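Local coordinates for protein beta-agarase (Persicobacter, PDB 6AII) that probably hydrolyses agarose, as a glycoside hydrolase family 16 beta-agarase that releases neoagarobiose, through its catalytic domain, which carries a bound calcium ion, at residues Asp29-Asp34 with Gly74-Val79; Phe119-Val124 with Val315-Val320; Ile146-Asn151 with Ser217-Tyr222. All blocks are in the same frame, centred on the assembly; numbering follows the deposited sequence.

From the N terminus, the chain first closes a loop of about 40 residues at contact 1, where the start of strand 75-79 returns to the earlier loop 29-34 beside the calcium ion. Contact 2 opens later and closes only near the C terminus, pairing strand 118-125 with strand 312-325 across some 190 residues. Contact 3 nests inside that long loop and joins the two sheets of the sandwich by packing strand 144-151 against strand 217-225. Contacts 1 and 2 share the calcium and meet through Met-76 O and Val-315 N; contacts 2 and 3 meet where strands 118-125 and 217-225 run as neighbours. Contacts 1 and 3 do not touch, their nearest atoms being about 11 Å apart.

Contact 1. Residues Asp29-Asp34 with Gly74-Val79. With CA (calcium ion), chain B.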
loop_
_atom_site.group_PDB
_atom_site.type_symbol
_atom_site.label_atom_id
_atom_site.label_comp_id
_atom_site.label_asym_id
_atom_site.label_seq_id
_atom_site.Cartn_x
_atom_site.Cartn_y
_atom_site.Cartn_z
ATOM N N ASP A 29 2.859 -13.438 -8.148
ATOM C CA ASP A 29 2.076 -13.515 -9.374
ATOM C C ASP A 29 2.537 -12.422 -10.318
ATOM O O ASP A 29 2.655 -11.261 -9.848
ATOM C CB ASP A 29 0.588 -13.389 -9.070
ATOM C CG ASP A 29 -0.342 -13.803 -10.194
ATOM O OD1 ASP A 29 0.079 -13.881 -11.366
ATOM O OD2 ASP A 29 -1.502 -14.155 -9.827
ATOM N N ASP A 30 2.804 -12.749 -11.611
ATOM C CA ASP A 30 3.095 -11.686 -12.576
ATOM C C ASP A 30 1.958 -11.345 -13.544
ATOM O O ASP A 30 2.157 -10.580 -14.471
ATOM C CB ASP A 30 4.419 -11.956 -13.283
ATOM C CG ASP A 30 4.535 -13.268 -14.027
ATOM O OD1 ASP A 30 3.573 -14.047 -14.047
ATOM O OD2 ASP A 30 5.625 -13.438 -14.618
ATOM N N PHE A 31 0.750 -11.876 -13.252
ATOM C CA PHE A 31 -0.499 -11.358 -13.834
ATOM C C PHE A 31 -0.529 -11.350 -15.374
ATOM O O PHE A 31 -0.990 -10.389 -15.997
ATOM C CB PHE A 31 -0.754 -9.937 -13.282
ATOM C CG PHE A 31 -1.055 -9.965 -11.818
ATOM C CD1 PHE A 31 -2.141 -10.685 -11.368
ATOM C CD2 PHE A 31 -0.254 -9.320 -10.885
ATOM C CE1 PHE A 31 -2.458 -10.736 -10.024
ATOM C CE2 PHE A 31 -0.572 -9.366 -9.543
ATOM C CZ PHE A 31 -1.668 -10.074 -9.113
ATOM N N ASN A 32 -0.037 -12.432 -15.968
ATOM C CA ASN A 32 0.074 -12.480 -17.431
ATOM C C ASN A 32 -1.005 -13.406 -17.989
ATOM O O ASN A 32 -0.823 -14.069 -19.019
ATOM C CB ASN A 32 1.507 -12.799 -17.852
ATOM C CG ASN A 32 2.517 -11.752 -17.385
ATOM O OD1 ASN A 32 2.253 -10.527 -17.305
ATOM N ND2 ASN A 32 3.721 -12.228 -17.145
ATOM N N TYR A 33 -2.135 -13.461 -17.305
ATOM C CA TYR A 33 -3.313 -14.207 -17.728
ATOM C C TYR A 33 -4.505 -13.243 -17.759
ATOM O O TYR A 33 -4.414 -12.117 -17.228
ATOM C CB TYR A 33 -3.600 -15.373 -16.784
ATOM C CG TYR A 33 -3.644 -14.957 -15.329
ATOM C CD1 TYR A 33 -4.779 -14.432 -14.758
ATOM C CD2 TYR A 33 -2.495 -14.966 -14.551
ATOM C CE1 TYR A 33 -4.822 -14.026 -13.426
ATOM C CE2 TYR A 33 -2.524 -14.564 -13.226
ATOM C CZ TYR A 33 -3.683 -14.067 -12.658
ATOM O OH TYR A 33 -3.706 -13.675 -11.358
ATOM N N ASP A 34 -5.591 -13.696 -18.393
ATOM C CA ASP A 34 -6.833 -12.909 -18.510
ATOM C C ASP A 34 -7.760 -13.329 -17.359
ATOM O O ASP A 34 -8.090 -14.519 -17.134
ATOM C CB ASP A 34 -7.513 -13.061 -19.869
ATOM C CG ASP A 34 -6.819 -12.320 -20.998
ATOM O OD1 ASP A 34 -6.114 -11.347 -20.718
ATOM O OD2 ASP A 34 -7.057 -12.675 -22.161
ATOM N N GLY A 74 -1.123 -7.879 -19.068
ATOM C CA GLY A 74 0.087 -8.093 -18.249
ATOM C C GLY A 74 0.008 -7.567 -16.841
ATOM O O GLY A 74 1.002 -7.719 -16.087
ATOM N N HIS A 75 -1.166 -7.051 -16.447
ATOM C CA HIS A 75 -1.288 -6.500 -15.073
ATOM C C HIS A 75 -2.690 -6.709 -14.516
ATOM O O HIS A 75 -3.702 -6.747 -15.252
ATOM C CB HIS A 75 -0.960 -5.003 -15.058
ATOM C CG HIS A 75 -1.415 -4.295 -16.257
ATOM N ND1 HIS A 75 -2.750 -3.889 -16.417
ATOM C CD2 HIS A 75 -0.776 -3.909 -17.378
ATOM C CE1 HIS A 75 -2.838 -3.294 -17.613
ATOM N NE2 HIS A 75 -1.688 -3.283 -18.180
ATOM N N MET A 76 -2.729 -6.742 -13.192
ATOM C CA MET A 76 -3.996 -6.635 -12.467
ATOM C C MET A 76 -4.437 -5.165 -12.586
ATOM O O MET A 76 -3.573 -4.251 -12.493
ATOM C CB MET A 76 -3.839 -6.991 -10.991
ATOM C CG MET A 76 -5.062 -6.709 -10.186
ATOM S SD MET A 76 -4.900 -7.474 -8.511
ATOM C CE MET A 76 -5.251 -9.131 -8.798
ATOM N N ASN A 77 -5.707 -4.944 -12.808
ATOM C CA ASN A 77 -6.311 -3.623 -12.964
ATOM C C ASN A 77 -7.230 -3.387 -11.756
ATOM O O ASN A 77 -8.124 -4.199 -11.490
ATOM C CB ASN A 77 -7.188 -3.562 -14.213
ATOM C CG ASN A 77 -6.426 -3.903 -15.462
ATOM O OD1 ASN A 77 -5.503 -3.166 -15.749
ATOM N ND2 ASN A 77 -6.851 -4.965 -16.167
ATOM N N ILE A 78 -7.004 -2.297 -11.045
ATOM C CA ILE A 78 -7.842 -1.882 -9.916
ATOM C C ILE A 78 -8.482 -0.560 -10.350
ATOM O O ILE A 78 -7.819 0.476 -10.421
ATOM C CB ILE A 78 -7.063 -1.840 -8.615
ATOM C CG1 ILE A 78 -6.344 -3.161 -8.337
ATOM C CG2 ILE A 78 -8.026 -1.513 -7.484
ATOM C CD1 ILE A 78 -5.465 -3.154 -7.115
ATOM N N VAL A 79 -9.777 -0.637 -10.715
ATOM C CA VAL A 79 -10.423 0.373 -11.522
ATOM C C VAL A 79 -11.279 1.343 -10.704
ATOM O O VAL A 79 -11.993 0.874 -9.841
ATOM C CB VAL A 79 -11.286 -0.267 -12.614
ATOM C CG1 VAL A 79 -12.044 0.768 -13.391
ATOM C CG2 VAL A 79 -10.381 -1.156 -13.485
HETATM CA CA CA B . 2.937 -8.724 -15.668
HETATM O O HOH W 1 -2.600 -9.980 -18.105
HETATM O O HOH W 2 3.687 -8.034 -17.967
#
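Asp-30, Asn-32 and Gly-74 meet at a calcium ion on the convex side of the GH16 beta-sandwich, where the loop 29-34 crosses the start of strand 75-79. Asp-29 prepares the loop: its OD1 accepts from Phe-31 N at 2.8 Å, an Asx turn. Asp-30 then presents its backbone O to the metal at 2.3 Å, while its CB points away from the strand. Phe-31 turns inward and supplies the apolar half of the contact. CB of Met-76 sits over the centre of the Phe-31 ring, 4.0 Å from the centroid and only 5° off its normal, a CH-pi contact. A bend at the last torsion of Met-76 (chi3 -78°) swings CE round until it lies 3.4 Å from Phe-31 CE1, with SD placed obliquely to the ring in a Met-aromatic contact. Asn-32 reaches back with its amide, OD1 binding the calcium at 2.5 Å. From the strand side the ion receives Gly-74 O at 2.2 Å, and Asp-5, both O and OD1 of Asp-316 and a water complete seven ligands. Tyr-33 folds back over the turn, its OH donating to Asp-29 OD2 at 2.7 Å. A second water spans the segments, donating to Phe-31 O and Tyr-33 O and accepting from Gly-74 N at 2.7 Å.

Contact 2. Residues Phe119-Val124 with Val315-Val320; sequences FVEARV and VDWIRV. With CA (calcium ion), chain B.
An antiparallel ladder with a classic beta bulge joins strands 119-124 and 317-320 in the sheet of the GH16 sandwich that carries the calcium site. Glu-121 pairs with Arg-319 and Arg-123 with Trp-317 as hydrogen-bonded pairs, Arg-123 N reaching Trp-317 O at 2.9 Å. The register then slips by one: Asp-316 and Trp-317 both face Arg-123, and Asp-316 N donates to Arg-123 O at 2.8 Å. Beyond the slip Val-124 lies opposite Val-315. At this corner Asp-316 offers both its backbone O and its OD1 to the calcium, OD1 at 2.3 Å. Its other oxygen, OD2, takes a salt bridge from Arg-123 NH2 at 2.7 Å. The nitrogen approaches from 36° above the carboxylate plane, whereas OD2 lies close to the plane of the guanidinium. The metal ligand is thereby held from its far side by a second-shell arginine. On its way there the extended Arg-123 chain crosses the indole of Trp-317, with CB over the face at 3.6 Å from the centroid of the five-membered ring. Trp-317 CG stands between its backbone N and carbonyl carbon (chi1 49°), which lays the indole back across strand 119-124. The face bearing Val-120, Ala-122, Ile-318 and Val-320 is aliphatic and turned to the sandwich interior, where Ile-318 packs on Leu-282 and Ile-284. On the sheet face that also carries Trp-317, buried Glu-121 is gripped side-on by Arg-319, carboxylate and guanidinium being 4° from coplanar. Arg-319 also donates to the carbonyls of Ile-9 and Pro-10, tying in the N-terminal segment. Both NE and NH2 of Arg-319 converge on the one oxygen OE1 of Glu-121, each at 2.8 Å.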
loop_
_atom_site.group_PDB
_atom_site.type_symbol
_atom_site.label_atom_id
_atom_site.label_comp_id
_atom_site.label_asym_id
_atom_site.label_seq_id
_atom_site.Cartn_x
_atom_site.Cartn_y
_atom_site.Cartn_z
ATOM N N PHE A 119 10.397 -10.745 2.494
ATOM C CA PHE A 119 10.518 -9.567 1.619
ATOM C C PHE A 119 9.286 -9.572 0.711
ATOM O O PHE A 119 8.998 -10.605 -0.005
ATOM C CB PHE A 119 11.825 -9.585 0.834
ATOM C CG PHE A 119 11.909 -8.441 -0.144
ATOM C CD1 PHE A 119 12.330 -7.194 0.274
ATOM C CD2 PHE A 119 11.661 -8.631 -1.499
ATOM C CE1 PHE A 119 12.411 -6.140 -0.627
ATOM C CE2 PHE A 119 11.753 -7.568 -2.396
ATOM C CZ PHE A 119 12.130 -6.336 -1.966
ATOM N N VAL A 120 8.533 -8.439 0.649
ATOM C CA VAL A 120 7.330 -8.340 -0.148
ATOM C C VAL A 120 7.497 -7.130 -1.084
ATOM O O VAL A 120 7.764 -6.052 -0.544
ATOM C CB VAL A 120 6.087 -8.126 0.743
ATOM C CG1 VAL A 120 4.822 -7.942 -0.085
ATOM C CG2 VAL A 120 5.945 -9.283 1.745
ATOM N N GLU A 121 7.250 -7.293 -2.352
ATOM C CA GLU A 121 7.463 -6.170 -3.300
ATOM C C GLU A 121 6.427 -6.249 -4.399
ATOM O O GLU A 121 6.104 -7.332 -4.917
ATOM C CB GLU A 121 8.857 -6.239 -3.878
ATOM C CG GLU A 121 9.317 -5.029 -4.674
ATOM C CD GLU A 121 10.753 -5.224 -5.149
ATOM O OE1 GLU A 121 11.034 -6.338 -5.705
ATOM O OE2 GLU A 121 11.552 -4.253 -5.073
ATOM N N ALA A 122 5.936 -5.061 -4.822
ATOM C CA ALA A 122 5.037 -5.006 -5.942
ATOM C C ALA A 122 5.584 -4.008 -6.962
ATOM O O ALA A 122 6.184 -2.976 -6.589
ATOM C CB ALA A 122 3.670 -4.576 -5.454
ATOM N N ARG A 123 5.288 -4.249 -8.245
ATOM C CA ARG A 123 5.555 -3.333 -9.307
ATOM C C ARG A 123 4.223 -2.791 -9.767
ATOM O O ARG A 123 3.400 -3.566 -10.296
ATOM C CB ARG A 123 6.310 -4.011 -10.463
ATOM C CG ARG A 123 6.768 -3.060 -11.552
ATOM C CD ARG A 123 7.766 -3.632 -12.528
ATOM N NE ARG A 123 8.304 -2.591 -13.404
ATOM C CZ ARG A 123 7.992 -2.402 -14.688
ATOM N NH1 ARG A 123 8.633 -1.446 -15.376
ATOM N NH2 ARG A 123 7.082 -3.133 -15.309
ATOM N N VAL A 124 4.048 -1.506 -9.524
ATOM C CA VAL A 124 2.740 -0.909 -9.707
ATOM C C VAL A 124 2.872 0.283 -10.643
ATOM O O VAL A 124 3.895 0.961 -10.621
ATOM C CB VAL A 124 2.139 -0.483 -8.364
ATOM C CG1 VAL A 124 1.884 -1.695 -7.467
ATOM C CG2 VAL A 124 2.956 0.556 -7.669
ATOM N N VAL A 315 -1.093 -3.392 -11.532
ATOM C CA VAL A 315 -0.091 -4.142 -10.799
ATOM C C VAL A 315 0.539 -5.127 -11.804
ATOM O O VAL A 315 -0.103 -6.105 -12.193
ATOM C CB VAL A 315 -0.656 -4.883 -9.576
ATOM C CG1 VAL A 315 0.459 -5.571 -8.786
ATOM C CG2 VAL A 315 -1.469 -3.945 -8.664
ATOM N N ASP A 316 1.790 -4.842 -12.179
ATOM C CA ASP A 316 2.490 -5.739 -13.138
ATOM C C ASP A 316 2.832 -7.051 -12.469
ATOM O O ASP A 316 2.794 -8.116 -13.094
ATOM C CB ASP A 316 3.739 -5.019 -13.635
ATOM C CG ASP A 316 4.503 -5.766 -14.716
ATOM O OD1 ASP A 316 3.881 -6.613 -15.417
ATOM O OD2 ASP A 316 5.718 -5.467 -14.859
ATOM N N TRP A 317 3.266 -6.995 -11.220
ATOM C CA TRP A 317 3.602 -8.211 -10.502
ATOM C C TRP A 317 3.661 -7.934 -8.997
ATOM O O TRP A 317 3.858 -6.783 -8.546
ATOM C CB TRP A 317 4.932 -8.850 -10.989
ATOM C CG TRP A 317 6.167 -8.016 -11.135
ATOM C CD1 TRP A 317 6.670 -7.628 -12.328
ATOM C CD2 TRP A 317 7.086 -7.545 -10.144
ATOM N NE1 TRP A 317 7.880 -7.017 -12.184
ATOM C CE2 TRP A 317 8.167 -6.951 -10.852
ATOM C CE3 TRP A 317 7.127 -7.604 -8.735
ATOM C CZ2 TRP A 317 9.242 -6.390 -10.200
ATOM C CZ3 TRP A 317 8.187 -7.001 -8.083
ATOM C CH2 TRP A 317 9.239 -6.421 -8.812
ATOM N N ILE A 318 3.512 -8.993 -8.222
ATOM C CA ILE A 318 3.750 -9.047 -6.814
ATOM C C ILE A 318 4.729 -10.200 -6.615
ATOM O O ILE A 318 4.456 -11.297 -7.143
ATOM C CB ILE A 318 2.469 -9.303 -5.995
ATOM C CG1 ILE A 318 1.434 -8.211 -6.223
ATOM C CG2 ILE A 318 2.785 -9.532 -4.543
ATOM C CD1 ILE A 318 0.047 -8.604 -5.780
ATOM N N ARG A 319 5.767 -9.990 -5.803
ATOM C CA ARG A 319 6.696 -11.134 -5.499
ATOM C C ARG A 319 7.037 -11.094 -4.024
ATOM O O ARG A 319 7.198 -10.045 -3.399
ATOM C CB ARG A 319 7.937 -11.112 -6.392
ATOM C CG ARG A 319 8.880 -9.930 -6.144
ATOM C CD ARG A 319 9.985 -9.912 -7.181
ATOM N NE ARG A 319 10.990 -8.929 -6.874
ATOM C CZ ARG A 319 12.240 -8.900 -7.283
ATOM N NH1 ARG A 319 12.738 -9.947 -7.960
ATOM N NH2 ARG A 319 12.966 -7.797 -7.090
ATOM N N VAL A 320 7.110 -12.302 -3.452
ATOM C CA VAL A 320 7.391 -12.517 -2.065
ATOM C C VAL A 320 8.522 -13.550 -1.925
ATOM O O VAL A 320 8.447 -14.564 -2.629
ATOM C CB VAL A 320 6.145 -12.979 -1.302
ATOM C CG1 VAL A 320 6.471 -13.326 0.112
ATOM C CG2 VAL A 320 5.071 -11.870 -1.335
HETATM CA CA CA B . 2.937 -8.724 -15.668
HETATM O O HOH W 2 3.687 -8.034 -17.967
#

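Contact 3. Residues Ile146-Asn151 with Ser217-Tyr222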
loop_
_atom_site.group_PDB
_atom_site.type_symbol
_atom_site.label_atom_id
_atom_site.label_comp_id
_atom_site.label_asym_id
_atom_site.label_seq_id
_atom_site.Cartn_x
_atom_site.Cartn_y
_atom_site.Cartn_z
ATOM N N ILE A 146 1.515 -3.292 8.273
ATOM C CA ILE A 146 2.664 -2.658 7.654
ATOM C C ILE A 146 2.216 -1.972 6.364
ATOM O O ILE A 146 1.588 -2.589 5.555
ATOM C CB ILE A 146 3.756 -3.723 7.388
ATOM C CG1 ILE A 146 4.290 -4.283 8.701
ATOM C CG2 ILE A 146 4.880 -3.130 6.511
ATOM C CD1 ILE A 146 5.104 -5.567 8.534
ATOM N N ASP A 147 2.575 -0.713 6.193
ATOM C CA ASP A 147 2.169 0.048 4.996
ATOM C C ASP A 147 3.389 0.187 4.063
ATOM O O ASP A 147 4.332 0.987 4.386
ATOM C CB ASP A 147 1.693 1.436 5.381
ATOM C CG ASP A 147 0.563 1.327 6.390
ATOM O OD1 ASP A 147 -0.383 0.562 6.123
ATOM O OD2 ASP A 147 0.745 1.895 7.490
ATOM N N ILE A 148 3.291 -0.586 2.946
ATOM C CA ILE A 148 4.309 -0.628 1.948
ATOM C C ILE A 148 4.271 0.681 1.149
ATOM O O ILE A 148 5.296 1.262 0.851
ATOM C CB ILE A 148 4.212 -1.886 1.103
ATOM C CG1 ILE A 148 4.409 -3.123 2.001
ATOM C CG2 ILE A 148 5.247 -1.879 0.005
ATOM C CD1 ILE A 148 4.209 -4.435 1.325
ATOM N N CYS A 149 3.079 1.096 0.797
ATOM C CA CYS A 149 2.900 2.313 -0.033
ATOM C C CYS A 149 1.503 2.878 0.236
ATOM O O CYS A 149 0.536 2.155 0.043
ATOM C CB CYS A 149 3.011 1.959 -1.502
ATOM S SG CYS A 149 2.469 3.301 -2.650
ATOM N N GLU A 150 1.400 4.133 0.667
ATOM C CA GLU A 150 0.181 4.883 0.553
ATOM C C GLU A 150 0.539 6.123 -0.250
ATOM O O GLU A 150 1.462 6.860 0.095
ATOM C CB GLU A 150 -0.485 5.317 1.881
ATOM C CG GLU A 150 -0.721 4.172 2.807
ATOM C CD GLU A 150 -1.365 4.673 4.099
ATOM O OE1 GLU A 150 -0.603 4.733 5.072
ATOM O OE2 GLU A 150 -2.589 5.088 4.084
ATOM N N ASN A 151 -0.121 6.279 -1.371
ATOM C CA ASN A 151 0.183 7.341 -2.306
ATOM C C ASN A 151 -1.123 7.865 -2.869
ATOM O O ASN A 151 -2.109 7.096 -2.867
ATOM C CB ASN A 151 1.081 6.778 -3.408
ATOM C CG ASN A 151 1.184 7.673 -4.627
ATOM O OD1 ASN A 151 0.325 7.560 -5.489
ATOM N ND2 ASN A 151 2.032 8.661 -4.536
ATOM N N SER A 217 6.548 1.808 -10.761
ATOM C CA SER A 217 7.411 1.886 -9.602
ATOM C C SER A 217 7.457 0.501 -8.960
ATOM O O SER A 217 6.424 -0.177 -8.916
ATOM C CB SER A 217 6.858 2.871 -8.601
ATOM O OG SER A 217 6.655 4.129 -9.181
ATOM N N THR A 218 8.548 0.147 -8.336
ATOM C CA THR A 218 8.594 -0.976 -7.422
ATOM C C THR A 218 8.673 -0.489 -5.983
ATOM O O THR A 218 9.369 0.474 -5.673
ATOM C CB THR A 218 9.713 -1.994 -7.696
ATOM O OG1 THR A 218 11.000 -1.395 -7.518
ATOM C CG2 THR A 218 9.567 -2.563 -9.076
ATOM N N ILE A 219 7.847 -1.013 -5.104
ATOM C CA ILE A 219 7.892 -0.677 -3.689
ATOM C C ILE A 219 7.840 -1.984 -2.907
ATOM O O ILE A 219 6.998 -2.847 -3.163
ATOM C CB ILE A 219 6.740 0.279 -3.271
ATOM C CG1 ILE A 219 6.589 1.379 -4.297
ATOM C CG2 ILE A 219 7.037 0.843 -1.908
ATOM C CD1 ILE A 219 5.247 1.964 -4.423
ATOM N N GLY A 220 8.774 -2.092 -1.979
ATOM C CA GLY A 220 8.834 -3.306 -1.183
ATOM C C GLY A 220 9.304 -3.090 0.230
ATOM O O GLY A 220 9.889 -2.037 0.563
ATOM N N VAL A 221 9.039 -4.106 1.062
ATOM C CA VAL A 221 9.479 -4.061 2.479
ATOM C C VAL A 221 10.157 -5.382 2.817
ATOM O O VAL A 221 9.655 -6.414 2.396
ATOM C CB VAL A 221 8.316 -3.770 3.428
ATOM C CG1 VAL A 221 7.309 -4.904 3.480
ATOM C CG2 VAL A 221 8.783 -3.481 4.839
ATOM N N TYR A 222 11.248 -5.283 3.577
ATOM C CA TYR A 222 11.833 -6.438 4.222
ATOM C C TYR A 222 11.402 -6.369 5.686
ATOM O O TYR A 222 11.867 -5.528 6.440
ATOM C CB TYR A 222 13.360 -6.454 4.075
ATOM C CG TYR A 222 14.094 -7.633 4.699
ATOM C CD1 TYR A 222 13.435 -8.840 4.898
ATOM C CD2 TYR A 222 15.439 -7.528 5.009
ATOM C CE1 TYR A 222 14.121 -9.927 5.432
ATOM C CE2 TYR A 222 16.136 -8.625 5.508
ATOM C CZ TYR A 222 15.463 -9.804 5.727
ATOM O OH TYR A 222 16.067 -10.945 6.222
#
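A classic beta bulge, in which Ile-148 and Cys-149 both sit opposite Val-135 of strand 132-139, turns two consecutive side chains toward the other sheet, where they meet Ile-219 and Val-221. The kink lies within the sequence Glu-145 to Glu-150, which matches the ExDxxE signature of bulge-type GH16 enzymes; in this family the two glutamates probably serve as nucleophile and acid/base. Here the segments touch face to face across the sandwich, and the contact is carried by aliphatic groups and one sulfur. Ile-148 is the central piece. Its CG2 lies 3.8 Å from Ile-219 CG2, the two side chains sliding past each other in opposite directions, and it also stands over the backbone at Gly-220, 4.0 Å from CA. The side chains of Ile-148 and Val-221 cross at about a right angle, bringing Ile-148 CG1 to 3.7 Å from Val-221 CG1. That valine methyl is placed between the backbone N and carbonyl carbon of Val-221 (chi1 67°), which lifts it into the path of the isoleucine. Further along, Cys-149 SG meets Ile-219 CD1 at 3.6 Å. Ile-146, the residue before Asp-147, makes a looser touch through CG2, 4.3 Å from Val-221 CG2. The interior is continued by Val-120 of strand 118-125 and Met-137 of strand 132-139, both packed near Ile-148. Glu-150 is hydrogen-bonded to His-174. One polar atom is caught in the apolar layer: Ile-148 O is buried without a hydrogen-bonding partner and has Ile-219 CG2 at 3.3 Å. The join therefore rests on apolar side-chain packing, without a hydrogen bond between the segments, and the side chains of Asp-147 and Glu-150 lie on the other side of their strand.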